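Local coordinates for protein glucose-6-phosphate isomerase (Plasmodium falciparum, PDB 3QKI) that probably interconverts alpha-D-glucose 6-phosphate and beta-D-fructose 6-phosphate, the second step of glycolysis, at residues A[373-378]-A[416-421]. Numbering follows the deposited sequence.
Sequences YKNVAI and CQVYFG
Val376 and Tyr419 sit side by side on neighbouring parallel strands of a beta-alpha-beta unit, joined through helix 388-400, and illustrate how the outermost strand of the sheet within this chain is fitted to its neighbour by shape as well as by backbone bonding. The bump is the branched side chain of Val376, whose CB rests over the centre of the Tyr419 ring, 3.8 Å from the centroid, in a CH-pi contact. Because CG1 stands anti to the backbone N (chi1 174°), it reaches the ring atom CE1, while CG2 lies against the amide end of Gln417, 3.4 Å from its NE2. Ile378 closes the hollow from another side, its CG1 meeting the Tyr419 ring edge near CD1. Helices 388-400 and 523-543 pack on this same side; the former supplies Gln394 and Glu398, which bind fructose 6-phosphate.

On the other side of the sheet, Phe420 folds back toward strand 375-378, its CZ 3.9 Å from Ala377 CB, and the second subunit packs against Val418 and Phe420. The backbones interlock through four hydrogen bonds, the last a nearly straight one from Ile378 N to Phe420 O (2.8 Å). Just before and at the start of strand 375-378, a water bridges the two segments, donating to Tyr373 O and Asn375 O and accepting from Gln417 NE2 at 2.9 Å, a nitrogen that also bonds Ser364 OG.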
# COMPACT_ATOMS: atom_id res chain seq x y z
N TYR A 373 3.18 17.45 11.25
CA TYR A 373 3.35 16.51 10.13
C TYR A 373 2.79 15.16 10.57
O TYR A 373 3.45 14.37 11.26
CB TYR A 373 4.82 16.40 9.71
CG TYR A 373 5.41 17.68 9.14
CD1 TYR A 373 4.60 18.66 8.57
CD2 TYR A 373 6.79 17.90 9.15
CE1 TYR A 373 5.14 19.83 8.05
CE2 TYR A 373 7.33 19.07 8.62
CZ TYR A 373 6.50 20.04 8.08
OH TYR A 373 7.02 21.20 7.57
N LYS A 374 1.52 14.93 10.24
CA LYS A 374 0.75 13.75 10.66
C LYS A 374 0.86 12.52 9.74
O LYS A 374 0.06 11.59 9.83
CB LYS A 374 -0.69 14.12 10.94
CG LYS A 374 -0.87 15.26 11.95
CD LYS A 374 -2.34 15.33 12.34
CE LYS A 374 -2.82 16.74 12.48
NZ LYS A 374 -4.10 16.79 13.23
N ASN A 375 1.89 12.50 8.88
CA ASN A 375 2.10 11.37 7.98
C ASN A 375 3.55 10.94 8.00
O ASN A 375 4.42 11.75 8.32
CB ASN A 375 1.72 11.73 6.54
CG ASN A 375 0.27 11.95 6.33
OD1 ASN A 375 -0.51 11.03 6.16
ND2 ASN A 375 -0.13 13.19 6.38
N VAL A 376 3.82 9.67 7.64
CA VAL A 376 5.17 9.12 7.48
C VAL A 376 5.10 8.28 6.21
O VAL A 376 4.25 7.39 6.12
CB VAL A 376 5.69 8.26 8.67
CG1 VAL A 376 7.04 7.61 8.33
CG2 VAL A 376 5.77 9.05 9.97
N ALA A 377 6.02 8.52 5.26
CA ALA A 377 6.15 7.70 4.05
C ALA A 377 7.33 6.74 4.24
O ALA A 377 8.45 7.19 4.50
CB ALA A 377 6.36 8.57 2.81
N ILE A 378 7.06 5.42 4.16
CA ILE A 378 8.07 4.36 4.31
C ILE A 378 8.44 3.97 2.92
O ILE A 378 7.61 3.40 2.19
CB ILE A 378 7.57 3.15 5.13
CG1 ILE A 378 7.17 3.56 6.56
CG2 ILE A 378 8.62 2.02 5.12
CD1 ILE A 378 8.34 4.14 7.55
N CYS A 416 -0.18 8.52 16.74
CA CYS A 416 0.49 7.97 15.55
C CYS A 416 0.10 8.64 14.25
O CYS A 416 -1.08 8.92 14.01
CB CYS A 416 0.31 6.47 15.45
SG CYS A 416 1.44 5.70 14.27
N GLN A 417 1.11 8.86 13.41
CA GLN A 417 0.94 9.38 12.06
C GLN A 417 0.26 8.32 11.17
O GLN A 417 0.23 7.14 11.53
CB GLN A 417 2.31 9.71 11.43
CG GLN A 417 3.07 10.85 12.09
CD GLN A 417 4.15 10.32 13.00
OE1 GLN A 417 3.92 9.42 13.79
NE2 GLN A 417 5.36 10.87 12.87
N VAL A 418 -0.23 8.74 10.00
CA VAL A 418 -0.73 7.81 8.99
C VAL A 418 0.55 7.34 8.27
O VAL A 418 1.33 8.16 7.80
CB VAL A 418 -1.70 8.47 8.00
CG1 VAL A 418 -1.90 7.59 6.78
CG2 VAL A 418 -3.04 8.75 8.66
N TYR A 419 0.78 6.03 8.22
CA TYR A 419 1.93 5.45 7.54
C TYR A 419 1.48 4.90 6.20
O TYR A 419 0.40 4.29 6.11
CB TYR A 419 2.52 4.30 8.36
CG TYR A 419 3.48 4.74 9.43
CD1 TYR A 419 4.84 4.49 9.32
CD2 TYR A 419 3.02 5.37 10.59
CE1 TYR A 419 5.73 4.86 10.33
CE2 TYR A 419 3.90 5.80 11.58
CZ TYR A 419 5.25 5.51 11.46
OH TYR A 419 6.12 5.88 12.46
N PHE A 420 2.30 5.11 5.17
CA PHE A 420 2.01 4.60 3.83
C PHE A 420 3.33 4.51 3.06
O PHE A 420 4.38 4.91 3.57
CB PHE A 420 0.98 5.51 3.10
CG PHE A 420 1.56 6.80 2.58
CD1 PHE A 420 1.84 6.96 1.22
CD2 PHE A 420 1.86 7.86 3.44
CE1 PHE A 420 2.39 8.15 0.73
CE2 PHE A 420 2.41 9.05 2.96
CZ PHE A 420 2.67 9.19 1.61
N GLY A 421 3.26 3.99 1.86
CA GLY A 421 4.43 3.91 1.02
C GLY A 421 4.42 2.78 0.03
O GLY A 421 3.61 1.85 0.11
O HOH W 1 5.57 12.76 10.63